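Local atomic coordinates of B-agarase (PDB entry 4BQ2), a protein that hydrolyses agarose as a family 50 exo-beta-agarase, probably cutting beta-1,4 linkages from the ends of the polysaccharide chains. Residues 20-25 / 40-45; 50-55 / 171-176; 76-81 / 180-185; 84-89 / 102-107; 109-114 / 147-152. One frame throughout, in Å; residues are numbered along the deposited sequence.

Contact 1. Residues 20-25 / 40-45; sequences LNARAS and LKLAMQ
Arg23 and Ala43 face each other as an antiparallel hydrogen-bonded pair and spend both their amides on one another: Arg23 N gives to Ala43 O at 2.8 Å, and Ala43 N returns a nearly straight bond to Arg23 O at 2.9 Å. Ser25 and Lys41 repeat the exchange, with Lys41 N reaching Ser25 O at 2.7 Å. Beyond the strand end, Gln45 N still donates to Asn21 O. At the alternate positions the backbone of Leu40, Leu42 and Met44 bonds to Ile184, Val182 and Lys180 on the other edge, so strand 36-44 is gripped from both flanks.

Strands 22-30 and 36-44 form a beta hairpin of the domain resembling a carbohydrate-binding module, one face turned inward and the other more polar. Inward, the small Ala22 leaves room for Leu42, whose CD1 lies 3.8 Å from Ala22 CB, and Ala24 CB meets Leu40 CD1. On the polar face, the Ser25 hydroxyl bonds to Glu27 and takes a proton from a water that also donates to Lys41 O, giving that carbonyl a partner besides Ser25 N.

Gln45 folds back at its second torsion (chi2 76°), which turns its amide toward Ala43 O and the Asn21-Ala22 backbone. Its NE2 makes a weak, bent bond to Ala43 O at 2.9 Å, while OE1 accepts from a water at 2.8 Å. That water has a weak link to Asn21 OD1. Arg23 crosses Gln45 at about a right angle; NH1 and NE2, 3.5 Å apart, are both donors and merely touch.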
# COMPACT_ATOMS: atom_id res chain seq x y z
N LEU A 20 -12.82 14.65 19.30
CA LEU A 20 -12.90 13.19 19.34
C LEU A 20 -11.72 12.66 20.11
O LEU A 20 -10.58 12.74 19.63
CB LEU A 20 -12.83 12.59 17.93
CG LEU A 20 -13.73 13.09 16.82
CD1 LEU A 20 -14.05 11.93 15.90
CD2 LEU A 20 -15.02 13.70 17.35
N ASN A 21 -11.98 12.13 21.30
CA ASN A 21 -10.94 11.59 22.16
C ASN A 21 -9.72 12.49 22.20
O ASN A 21 -8.57 12.06 21.96
CB ASN A 21 -10.59 10.19 21.71
CG ASN A 21 -11.66 9.20 22.12
OD1 ASN A 21 -11.85 8.96 23.31
ND2 ASN A 21 -12.35 8.65 21.15
N ALA A 22 -9.99 13.74 22.55
CA ALA A 22 -9.00 14.78 22.56
C ALA A 22 -9.44 15.85 23.53
O ALA A 22 -10.63 16.05 23.72
CB ALA A 22 -8.86 15.36 21.16
N ARG A 23 -8.48 16.53 24.14
CA ARG A 23 -8.74 17.74 24.96
C ARG A 23 -8.25 18.98 24.21
O ARG A 23 -7.17 18.96 23.62
CB ARG A 23 -7.98 17.66 26.29
CG ARG A 23 -8.36 16.52 27.22
CD ARG A 23 -7.50 16.53 28.48
NE ARG A 23 -8.06 15.61 29.48
CZ ARG A 23 -7.66 14.35 29.65
NH1 ARG A 23 -6.68 13.84 28.91
NH2 ARG A 23 -8.23 13.60 30.58
N ALA A 24 -9.03 20.04 24.24
CA ALA A 24 -8.72 21.26 23.51
C ALA A 24 -8.60 22.44 24.46
O ALA A 24 -9.34 22.49 25.46
CB ALA A 24 -9.83 21.54 22.52
N SER A 25 -7.68 23.36 24.17
CA SER A 25 -7.56 24.61 24.92
C SER A 25 -6.91 25.69 24.04
O SER A 25 -6.27 25.37 23.02
CB SER A 25 -6.75 24.43 26.21
OG SER A 25 -5.47 23.87 25.95
N LEU A 40 -5.09 26.95 18.94
CA LEU A 40 -5.82 25.82 19.50
C LEU A 40 -4.86 24.68 19.77
O LEU A 40 -4.29 24.08 18.82
CB LEU A 40 -6.90 25.36 18.54
CG LEU A 40 -7.74 24.18 19.06
CD1 LEU A 40 -8.77 24.65 20.07
CD2 LEU A 40 -8.42 23.58 17.85
N LYS A 41 -4.71 24.36 21.05
CA LYS A 41 -3.88 23.26 21.47
C LYS A 41 -4.73 21.99 21.50
O LYS A 41 -5.74 21.94 22.21
CB LYS A 41 -3.27 23.52 22.85
CG LYS A 41 -2.39 22.36 23.32
CD LYS A 41 -1.89 22.55 24.73
CE LYS A 41 -1.06 21.33 25.11
NZ LYS A 41 -0.14 21.64 26.25
N LEU A 42 -4.36 21.00 20.70
CA LEU A 42 -5.20 19.80 20.56
C LEU A 42 -4.42 18.60 21.08
O LEU A 42 -3.44 18.18 20.46
CB LEU A 42 -5.65 19.63 19.11
CG LEU A 42 -6.55 18.41 18.80
CD1 LEU A 42 -7.93 18.59 19.44
CD2 LEU A 42 -6.68 18.16 17.30
N ALA A 43 -4.82 18.08 22.25
CA ALA A 43 -4.09 17.01 22.88
C ALA A 43 -4.91 15.72 22.73
O ALA A 43 -5.97 15.57 23.36
CB ALA A 43 -3.79 17.34 24.33
N MET A 44 -4.46 14.85 21.81
CA MET A 44 -5.19 13.64 21.41
C MET A 44 -4.74 12.47 22.26
O MET A 44 -3.55 12.26 22.50
CB MET A 44 -4.97 13.33 19.90
CG MET A 44 -5.67 14.35 18.97
SD MET A 44 -4.95 14.52 17.32
CE MET A 44 -3.51 15.49 17.73
N GLN A 45 -5.72 11.72 22.74
CA GLN A 45 -5.49 10.51 23.49
C GLN A 45 -5.37 9.36 22.47
O GLN A 45 -6.16 8.40 22.47
CB GLN A 45 -6.62 10.31 24.51
CG GLN A 45 -6.55 11.30 25.69
CD GLN A 45 -7.02 12.72 25.36
OE1 GLN A 45 -8.19 12.96 25.01
NE2 GLN A 45 -6.11 13.66 25.48
O HOH W 1 -10.07 10.97 25.31
O HOH W 2 -5.37 21.10 25.15

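Contact 2. Residues 50-55 / 171-176; sequences SYTGLA and LSVQSA
Thr52 and Val173 hold the middle of this antiparallel pairing between strands 51-56 and 166-174 of the module-like domain. Among the backbone bonds, Val173 N reaches Thr52 O at 2.9 Å, and Leu54 and Leu171 exchange a further pair. Past the strand ends Ser175 N closes on Ser50 O at 2.8 Å. Val173 O takes two protons, from Thr52 N and from Thr52 OG1 at 3.1 Å, which arrive from opposite faces of the carbonyl plane; chi1 of 66° brings the hydroxyl round to it.

Close backbone approach comes at Gly53, whose positive phi (142°) suits a glycine and whose CA lies 4.3 Å from Ser172 CA.

On the face of Tyr51 and Gln174, side chains run alongside each other, with ring and amide planes 31° apart and Tyr51 CE2 3.6 Å from Gln174 NE2. The same NE2 donates to Ser172 OG at 2.9 Å, in the plane of its own amide. Tyr51 OH rests against Ser172 CB at 3.4 Å.

On the opposite face Leu54 and Leu171 join the apolar interior with Leu40 and Phe86. The pairing thus separates its chemistry: one face is oily apart from a threonine hydroxyl turned back onto the backbone; on the other, the Ser172 hydroxyl holds the Gln174 amide and the phenol ring packs alongside.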
# COMPACT_ATOMS: atom_id res chain seq x y z
N SER A 50 -8.10 4.79 18.78
CA SER A 50 -7.60 4.57 17.44
C SER A 50 -8.04 5.67 16.47
O SER A 50 -7.49 5.79 15.36
CB SER A 50 -8.04 3.19 16.93
OG SER A 50 -9.42 3.20 16.71
N TYR A 51 -9.02 6.47 16.87
CA TYR A 51 -9.45 7.61 16.06
C TYR A 51 -9.59 8.80 16.97
O TYR A 51 -10.43 8.79 17.87
CB TYR A 51 -10.78 7.34 15.32
CG TYR A 51 -11.08 8.41 14.30
CD1 TYR A 51 -11.69 9.59 14.68
CD2 TYR A 51 -10.73 8.26 12.95
CE1 TYR A 51 -11.95 10.60 13.78
CE2 TYR A 51 -11.00 9.26 12.02
CZ TYR A 51 -11.61 10.44 12.46
OH TYR A 51 -11.90 11.47 11.63
N THR A 52 -8.80 9.85 16.72
CA THR A 52 -8.79 11.03 17.59
C THR A 52 -8.70 12.29 16.70
O THR A 52 -8.33 12.20 15.51
CB THR A 52 -7.59 10.99 18.55
OG1 THR A 52 -6.37 11.10 17.81
CG2 THR A 52 -7.57 9.66 19.33
N GLY A 53 -9.06 13.45 17.24
CA GLY A 53 -8.92 14.70 16.50
C GLY A 53 -10.05 15.70 16.72
O GLY A 53 -10.68 15.73 17.80
N LEU A 54 -10.29 16.52 15.70
CA LEU A 54 -11.38 17.50 15.72
C LEU A 54 -12.17 17.47 14.42
O LEU A 54 -11.71 16.96 13.37
CB LEU A 54 -10.85 18.93 16.00
CG LEU A 54 -9.86 19.53 14.98
CD1 LEU A 54 -10.58 20.08 13.75
CD2 LEU A 54 -9.05 20.66 15.60
N ALA A 55 -13.39 17.99 14.49
CA ALA A 55 -14.23 18.13 13.33
C ALA A 55 -14.91 19.47 13.45
O ALA A 55 -15.59 19.76 14.45
CB ALA A 55 -15.26 17.01 13.23
N LEU A 171 -9.71 17.00 11.07
CA LEU A 171 -8.29 16.68 11.24
C LEU A 171 -8.17 15.54 12.24
O LEU A 171 -8.56 15.69 13.39
CB LEU A 171 -7.48 17.89 11.70
CG LEU A 171 -7.15 18.95 10.63
CD1 LEU A 171 -6.55 20.19 11.28
CD2 LEU A 171 -6.21 18.44 9.55
N SER A 172 -7.62 14.41 11.82
CA SER A 172 -7.58 13.25 12.69
C SER A 172 -6.22 12.57 12.75
O SER A 172 -5.45 12.60 11.78
CB SER A 172 -8.63 12.20 12.32
OG SER A 172 -8.55 11.78 10.95
N VAL A 173 -5.98 11.92 13.88
CA VAL A 173 -4.84 11.04 14.10
C VAL A 173 -5.36 9.62 14.31
O VAL A 173 -6.19 9.39 15.20
CB VAL A 173 -4.06 11.54 15.31
CG1 VAL A 173 -3.13 10.47 15.87
CG2 VAL A 173 -3.27 12.81 14.97
N GLN A 174 -4.86 8.66 13.51
CA GLN A 174 -5.44 7.31 13.40
C GLN A 174 -4.43 6.21 13.74
O GLN A 174 -3.28 6.26 13.26
CB GLN A 174 -5.97 7.11 11.98
CG GLN A 174 -7.05 8.13 11.64
CD GLN A 174 -7.59 8.05 10.22
OE1 GLN A 174 -7.45 7.04 9.50
NE2 GLN A 174 -8.20 9.13 9.79
N SER A 175 -4.84 5.23 14.56
CA SER A 175 -4.00 4.10 14.92
C SER A 175 -2.56 4.47 15.29
O SER A 175 -1.62 3.85 14.82
CB SER A 175 -3.99 3.06 13.79
OG SER A 175 -5.29 2.48 13.67
N ALA A 176 -2.41 5.50 16.12
CA ALA A 176 -1.12 5.89 16.65
C ALA A 176 -0.66 4.93 17.76
O ALA A 176 -1.48 4.16 18.33
CB ALA A 176 -1.20 7.32 17.17

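Contact 3. Residues 76-81 / 180-185; sequences IVSVGD and KTVIID. With CA (calcium ion), chain K.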
# COMPACT_ATOMS: atom_id res chain seq x y z
N ILE A 76 0.17 24.77 11.65
CA ILE A 76 0.17 23.61 12.57
C ILE A 76 1.58 23.30 13.01
O ILE A 76 2.55 23.47 12.23
CB ILE A 76 -0.44 22.33 11.89
CG1 ILE A 76 -1.62 22.69 10.98
CG2 ILE A 76 -0.85 21.28 12.94
CD1 ILE A 76 -2.20 21.48 10.22
N VAL A 77 1.73 22.82 14.25
CA VAL A 77 3.02 22.28 14.70
C VAL A 77 2.73 21.20 15.73
O VAL A 77 1.69 21.27 16.39
CB VAL A 77 3.89 23.37 15.35
CG1 VAL A 77 3.32 23.80 16.70
CG2 VAL A 77 5.32 22.89 15.52
N SER A 78 3.62 20.21 15.87
CA SER A 78 3.46 19.18 16.91
C SER A 78 4.27 19.62 18.13
O SER A 78 5.21 20.37 18.00
CB SER A 78 3.97 17.80 16.44
OG SER A 78 3.15 17.31 15.41
N VAL A 79 3.86 19.19 19.32
CA VAL A 79 4.59 19.55 20.53
C VAL A 79 4.95 18.24 21.18
O VAL A 79 4.20 17.27 21.05
CB VAL A 79 3.71 20.43 21.46
CG1 VAL A 79 4.46 20.79 22.73
CG2 VAL A 79 3.28 21.69 20.73
N GLY A 80 6.10 18.20 21.84
CA GLY A 80 6.51 17.02 22.58
C GLY A 80 7.51 16.15 21.84
O GLY A 80 8.41 16.64 21.14
N ASP A 81 7.34 14.85 21.99
CA ASP A 81 8.33 13.89 21.53
C ASP A 81 8.06 13.38 20.11
O ASP A 81 8.98 12.90 19.45
CB ASP A 81 8.40 12.70 22.52
CG ASP A 81 9.05 13.06 23.86
OD1 ASP A 81 9.82 14.04 23.92
OD2 ASP A 81 8.80 12.36 24.87
N LYS A 180 -0.50 12.19 20.61
CA LYS A 180 -0.01 13.25 19.74
C LYS A 180 -0.64 14.59 20.21
O LYS A 180 -1.80 14.64 20.60
CB LYS A 180 -0.40 12.99 18.26
CG LYS A 180 0.10 11.68 17.65
CD LYS A 180 1.60 11.50 17.87
CE LYS A 180 2.18 10.18 17.31
NZ LYS A 180 2.00 10.09 15.82
N THR A 181 0.12 15.67 20.16
CA THR A 181 -0.40 17.00 20.54
C THR A 181 0.06 18.03 19.48
O THR A 181 1.24 18.05 19.13
CB THR A 181 0.12 17.43 21.93
OG1 THR A 181 -0.24 16.44 22.90
CG2 THR A 181 -0.47 18.83 22.36
N VAL A 182 -0.87 18.84 19.00
CA VAL A 182 -0.54 19.87 18.03
C VAL A 182 -1.06 21.22 18.51
O VAL A 182 -1.93 21.28 19.40
CB VAL A 182 -1.14 19.56 16.64
CG1 VAL A 182 -0.56 18.26 16.08
CG2 VAL A 182 -2.68 19.53 16.70
N ILE A 183 -0.53 22.29 17.91
CA ILE A 183 -1.14 23.61 18.00
C ILE A 183 -1.56 23.96 16.59
O ILE A 183 -0.78 23.80 15.65
CB ILE A 183 -0.17 24.72 18.49
CG1 ILE A 183 0.60 24.30 19.73
CG2 ILE A 183 -0.91 26.03 18.76
CD1 ILE A 183 -0.28 23.94 20.90
N ILE A 184 -2.79 24.43 16.45
CA ILE A 184 -3.38 24.81 15.17
C ILE A 184 -3.74 26.30 15.27
O ILE A 184 -4.26 26.75 16.29
CB ILE A 184 -4.65 23.99 14.88
CG1 ILE A 184 -4.32 22.47 14.75
CG2 ILE A 184 -5.36 24.51 13.63
CD1 ILE A 184 -5.55 21.58 14.79
N ASP A 185 -3.48 27.06 14.21
CA ASP A 185 -3.86 28.48 14.20
C ASP A 185 -4.15 28.92 12.78
O ASP A 185 -3.71 28.27 11.81
CB ASP A 185 -2.75 29.31 14.87
CG ASP A 185 -3.22 30.72 15.24
OD1 ASP A 185 -4.42 31.03 15.07
OD2 ASP A 185 -2.37 31.53 15.66
CA CA K . -4.05 33.11 16.61
O HOH W 3 3.14 15.13 19.45
O HOH W 4 -3.82 34.50 15.08
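Val77 and Ile183 lie side by side and point the same way, Val77 CG1 resting 4.0 Å from Ile183 CB. They belong to two antiparallel strands, 70-79 and 180-191, within the beta-rich domain that resembles a carbohydrate-binding module, and a reciprocal pair of backbone bonds joins them: Ile183 N reaches Val77 O at 2.9 Å, and Val77 N gives to Ile183 O. Val79 comes at Ile183 aslant, its CG2 touching Ile183 CG1 at 3.9 Å. Ile183 CG1 stands anti to its own carbonyl carbon (chi1 -49°), where both valines can lean on it.

The other face is turned to the interior. Here Ile76 runs alongside Val182, and its CG2 branch sits between two neighbours, 4.1 Å from Val182 CB and equally far from Ile184 CG1. Beta-branched valine and isoleucine suit such a place, since their stiff, broad side chains fill a sheet face and favour extended backbone. Phe86 covers Ile76 and Val182 from strand 84-92. Ser78, a polar residue on this face, has its hydroxyl bonded to Ile104 O and to the hydroxyl of Thr84.

Further along strand 180-191, at Asp185, the chemistry changes. The carboxylate binds a calcium ion in bidentate fashion, and Asp7, Glu9, Ser37 and Lys38 add ligands, tying the amino-terminal segment and the start of strand 36-44 to this strand. Asp185 OD1 and OD2 stand 2.6 and 2.5 Å from the calcium, which also carries a water at 2.1 Å.

Contact 4. Residues 84-89 / 102-107; sequences TQFYLD and IDIPVG
Thr84 pairs with Ile104 and Phe86 with Ile102 in two antiparallel hydrogen-bonded rungs, while the N-to-C directions of the short strand segments are 137° apart, well short of straight antiparallel. Ile104 N to Thr84 O is short at 2.6 Å; Phe86 N reaches Ile102 O at 3.1 Å. Between the rungs Gln85 and Asp103 approach to 4.3 Å between their CA atoms.

Ile104 carries the apolar side of the contact. With CG1 anti to the carbonyl carbon (chi1 -45°), that branch lies over Thr84 O at 3.4 Å and meets Phe86 CD2 at 4.1 Å, the two side chains crossing at a slant. The strands, 84-92 and 97-104, form a beta hairpin of the module-like domain, and this face looks into its interior: Leu171 packs on Phe86 and Tyr112 on Ile104. Apolar and beta-branched, Ile104 suits this buried position beside the Phe86 ring and favours the extended backbone.

The Gln85 and Asp103 face is polar although buried. Gln85 extends fully, its CG passing 3.8 Å from Ile102 O. Its OE1 accepts from His669 N, while NE2 bonds to Leu667 O and Ser101 OG, so the hairpin is fastened to the loop before helix 673-688 in the remainder of the enzyme. Asp103 forms a salt bridge with Arg150.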
# COMPACT_ATOMS: atom_id res chain seq x y z
N THR A 84 3.34 14.14 14.09
CA THR A 84 1.94 13.80 13.95
C THR A 84 1.58 13.74 12.48
O THR A 84 1.83 14.69 11.75
CB THR A 84 1.05 14.92 14.61
OG1 THR A 84 1.44 15.11 15.96
CG2 THR A 84 -0.43 14.55 14.54
N GLN A 85 0.98 12.63 12.04
CA GLN A 85 0.44 12.56 10.69
C GLN A 85 -1.06 12.87 10.81
O GLN A 85 -1.83 12.10 11.42
CB GLN A 85 0.67 11.18 10.04
CG GLN A 85 -0.06 11.06 8.70
CD GLN A 85 0.13 9.74 8.01
OE1 GLN A 85 0.76 8.82 8.56
NE2 GLN A 85 -0.49 9.59 6.83
N PHE A 86 -1.47 14.02 10.26
CA PHE A 86 -2.86 14.39 10.20
C PHE A 86 -3.50 13.90 8.91
O PHE A 86 -2.90 14.04 7.81
CB PHE A 86 -3.00 15.93 10.24
CG PHE A 86 -3.41 16.47 11.57
CD1 PHE A 86 -4.20 15.70 12.45
CD2 PHE A 86 -3.06 17.77 11.94
CE1 PHE A 86 -4.62 16.23 13.67
CE2 PHE A 86 -3.46 18.30 13.15
CZ PHE A 86 -4.23 17.52 14.03
N TYR A 87 -4.71 13.36 9.05
CA TYR A 87 -5.59 13.12 7.92
C TYR A 87 -6.56 14.27 7.87
O TYR A 87 -7.21 14.56 8.87
CB TYR A 87 -6.33 11.80 8.11
CG TYR A 87 -5.42 10.59 7.97
CD1 TYR A 87 -4.74 10.09 9.06
CD2 TYR A 87 -5.25 9.98 6.73
CE1 TYR A 87 -3.88 8.98 8.94
CE2 TYR A 87 -4.40 8.88 6.59
CZ TYR A 87 -3.73 8.39 7.70
OH TYR A 87 -2.91 7.28 7.54
N LEU A 88 -6.62 14.96 6.72
CA LEU A 88 -7.56 16.03 6.53
C LEU A 88 -8.65 15.48 5.61
O LEU A 88 -8.36 15.11 4.47
CB LEU A 88 -6.86 17.26 5.90
CG LEU A 88 -7.85 18.29 5.34
CD1 LEU A 88 -8.51 19.05 6.49
CD2 LEU A 88 -7.16 19.25 4.34
N ASP A 89 -9.88 15.40 6.13
CA ASP A 89 -11.03 14.96 5.36
C ASP A 89 -11.98 16.13 5.30
O ASP A 89 -12.33 16.70 6.33
CB ASP A 89 -11.73 13.79 6.06
CG ASP A 89 -10.89 12.50 6.02
OD1 ASP A 89 -10.95 11.81 4.99
OD2 ASP A 89 -10.19 12.21 7.02
N ILE A 102 -0.51 14.71 5.76
CA ILE A 102 0.89 15.16 5.81
C ILE A 102 1.45 14.94 7.21
O ILE A 102 0.69 14.76 8.17
CB ILE A 102 1.02 16.65 5.36
CG1 ILE A 102 2.47 17.02 5.05
CG2 ILE A 102 0.41 17.59 6.40
CD1 ILE A 102 3.04 16.20 3.92
N ASP A 103 2.78 14.93 7.33
CA ASP A 103 3.45 14.89 8.63
C ASP A 103 3.51 16.30 9.20
O ASP A 103 3.71 17.25 8.44
CB ASP A 103 4.92 14.44 8.46
CG ASP A 103 5.71 15.36 7.55
OD1 ASP A 103 5.43 15.35 6.32
OD2 ASP A 103 6.60 16.10 8.07
N ILE A 104 3.33 16.41 10.52
CA ILE A 104 3.48 17.65 11.26
C ILE A 104 4.64 17.48 12.22
O ILE A 104 4.52 16.80 13.25
CB ILE A 104 2.21 18.05 12.04
CG1 ILE A 104 0.94 17.88 11.20
CG2 ILE A 104 2.40 19.45 12.62
CD1 ILE A 104 0.85 18.73 9.91
N PRO A 105 5.80 18.08 11.88
CA PRO A 105 6.97 17.96 12.74
C PRO A 105 6.84 18.77 14.02
O PRO A 105 6.06 19.71 14.07
CB PRO A 105 8.13 18.53 11.87
CG PRO A 105 7.62 18.47 10.47
CD PRO A 105 6.13 18.69 10.57
N VAL A 106 7.59 18.36 15.04
CA VAL A 106 7.81 19.16 16.25
C VAL A 106 8.82 20.25 15.87
O VAL A 106 9.67 20.01 15.01
CB VAL A 106 8.39 18.29 17.38
CG1 VAL A 106 8.63 19.10 18.64
CG2 VAL A 106 7.45 17.15 17.72
N GLY A 107 8.72 21.43 16.45
CA GLY A 107 9.70 22.47 16.13
C GLY A 107 9.01 23.75 15.72
O GLY A 107 8.16 24.23 16.45

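Contact 5. Residues 109-114 / 147-152; sequences MQSYYA and SDDRQF
Tyr113 lays one ring face over Gln151, whose CA sits almost above the ring centre at 3.9 Å in a CH-pi contact. The ring stands at chi1 63°, between its own backbone N and carbonyl carbon, which turns it across to strand 150-155. Gln151 CB lies 3.5 Å from Tyr113 CZ, while Asp149 CB meets the ring at its edge. Trp145 stacks on the same tyrosine, and a water 2.7 Å from Tyr113 OH links the phenol to the hydroxyl of Ser147.

Arg150 and Tyr112 run side by side on the other face. The arginine's methylene CD passes 3.6 Å from Tyr112 CE2, and the bend at the third torsion (chi3 68°) then carries the guanidinium round so that NH1 donates to Tyr112 OH at 3.0 Å, beside the ring edge. Gln110 OE1 touches that methylene as well. NH2 of the guanidinium serves the carboxylate of Asp103. Tyr112 CB in turn rests on Phe152 CE2 at 3.6 Å, an apolar contact.

Strands 110-115 and 150-155 are parallel neighbours in the module-like domain. Arg150 N binds Ser111 O at 2.8 Å, Tyr113 N donates to Arg150 O, and Phe152 N closes on Tyr113 O. Gln151 packs its CA and CB on Tyr113, whereas Arg150 lends its apolar stem to Tyr112 and keeps its charged end for phenol and carboxylate; with NH1 and NH2 engaged separately, the guanidinium is probably restrained in its rotation.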
# COMPACT_ATOMS: atom_id res chain seq x y z
N MET A 109 6.48 26.24 13.80
CA MET A 109 5.19 26.15 13.15
C MET A 109 5.36 26.38 11.65
O MET A 109 6.21 27.17 11.26
CB MET A 109 4.27 27.21 13.73
CG MET A 109 2.98 27.32 12.95
SD MET A 109 1.67 27.67 14.09
CE MET A 109 1.59 26.13 14.95
N GLN A 110 4.56 25.70 10.83
CA GLN A 110 4.53 25.94 9.39
C GLN A 110 3.09 26.09 8.90
O GLN A 110 2.15 25.72 9.62
CB GLN A 110 5.22 24.79 8.64
CG GLN A 110 6.65 24.54 9.11
CD GLN A 110 7.37 23.50 8.27
OE1 GLN A 110 7.68 23.74 7.10
NE2 GLN A 110 7.64 22.34 8.87
N SER A 111 2.91 26.62 7.68
CA SER A 111 1.58 26.73 7.08
C SER A 111 1.37 25.59 6.12
O SER A 111 2.31 25.23 5.35
CB SER A 111 1.41 28.03 6.26
OG SER A 111 1.13 29.14 7.08
N TYR A 112 0.16 25.04 6.13
CA TYR A 112 -0.18 23.87 5.35
C TYR A 112 -1.40 24.17 4.49
O TYR A 112 -2.36 24.78 4.97
CB TYR A 112 -0.48 22.68 6.29
CG TYR A 112 0.74 22.18 7.01
CD1 TYR A 112 1.16 22.74 8.22
CD2 TYR A 112 1.49 21.14 6.46
CE1 TYR A 112 2.29 22.29 8.88
CE2 TYR A 112 2.60 20.67 7.09
CZ TYR A 112 3.03 21.26 8.30
OH TYR A 112 4.16 20.74 8.92
N TYR A 113 -1.42 23.73 3.24
CA TYR A 113 -2.62 24.00 2.44
C TYR A 113 -3.19 22.82 1.71
O TYR A 113 -2.45 21.92 1.30
CB TYR A 113 -2.43 25.19 1.47
CG TYR A 113 -1.37 24.95 0.40
CD1 TYR A 113 -0.03 25.26 0.65
CD2 TYR A 113 -1.72 24.46 -0.85
CE1 TYR A 113 0.95 25.06 -0.33
CE2 TYR A 113 -0.76 24.26 -1.84
CZ TYR A 113 0.57 24.57 -1.56
OH TYR A 113 1.51 24.35 -2.55
N ALA A 114 -4.50 22.87 1.53
CA ALA A 114 -5.22 21.89 0.76
C ALA A 114 -6.07 22.61 -0.26
O ALA A 114 -6.97 23.38 0.09
CB ALA A 114 -6.09 21.01 1.68
N SER A 147 6.46 28.38 -2.75
CA SER A 147 6.32 29.11 -1.49
C SER A 147 6.98 28.32 -0.36
O SER A 147 7.37 27.17 -0.56
CB SER A 147 4.84 29.37 -1.18
OG SER A 147 4.17 28.16 -0.86
N ASP A 148 7.11 28.95 0.81
CA ASP A 148 7.62 28.27 2.02
C ASP A 148 6.57 27.29 2.60
O ASP A 148 6.90 26.44 3.45
CB ASP A 148 8.00 29.31 3.07
CG ASP A 148 9.36 29.94 2.84
OD1 ASP A 148 9.99 29.67 1.80
OD2 ASP A 148 9.81 30.71 3.72
N ASP A 149 5.33 27.42 2.14
CA ASP A 149 4.20 26.65 2.67
C ASP A 149 4.29 25.18 2.28
O ASP A 149 4.95 24.82 1.29
CB ASP A 149 2.87 27.24 2.20
CG ASP A 149 2.69 28.69 2.61
OD1 ASP A 149 3.26 29.10 3.66
OD2 ASP A 149 2.01 29.42 1.87
N ARG A 150 3.61 24.33 3.04
CA ARG A 150 3.58 22.90 2.73
C ARG A 150 2.23 22.46 2.19
O ARG A 150 1.22 22.73 2.78
CB ARG A 150 3.93 22.09 3.96
CG ARG A 150 5.34 22.42 4.49
CD ARG A 150 5.76 21.40 5.53
NE ARG A 150 5.99 20.07 4.94
CZ ARG A 150 5.92 18.94 5.64
NH1 ARG A 150 5.64 18.97 6.95
NH2 ARG A 150 6.15 17.78 5.05
N GLN A 151 2.24 21.75 1.08
CA GLN A 151 1.00 21.28 0.46
C GLN A 151 0.58 19.94 1.08
O GLN A 151 1.38 19.00 1.10
CB GLN A 151 1.15 21.14 -1.07
CG GLN A 151 -0.18 20.75 -1.69
CD GLN A 151 -0.27 20.78 -3.19
OE1 GLN A 151 0.70 20.53 -3.92
NE2 GLN A 151 -1.47 21.01 -3.68
N PHE A 152 -0.64 19.86 1.63
CA PHE A 152 -1.17 18.56 2.09
C PHE A 152 -1.09 17.61 0.90
O PHE A 152 -1.38 18.01 -0.26
CB PHE A 152 -2.63 18.66 2.52
CG PHE A 152 -2.86 18.88 4.01
CD1 PHE A 152 -3.01 17.79 4.87
CD2 PHE A 152 -3.03 20.17 4.53
CE1 PHE A 152 -3.27 17.98 6.24
CE2 PHE A 152 -3.27 20.37 5.88
CZ PHE A 152 -3.41 19.27 6.75
O HOH W 5 5.31 27.73 6.22
O HOH W 6 3.71 25.85 -2.58

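All five contacts pair strands of the one module-like domain. Contact 1 and contact 5 are partly exposed and engage long polar side chains; contacts 2, 3 and 4 are buried. Contacts 1 and 4 each join the arms of a hairpin, whereas 2, 3 and 5 bring together strands distant in sequence, and contact 5 alone is parallel. Strand 180-191 of contact 3 borders strand 36-44 of contact 1, and strand 166-174 of contact 2 borders strand 84-92 of contact 4. Phe86 reaches Leu42 and Met44 of contact 1, so the apolar faces share one interior. Calcium is bound at the end of contact 3, while Gln85 of contact 4 and Lys180 of contact 3 bond to the rest of the enzyme.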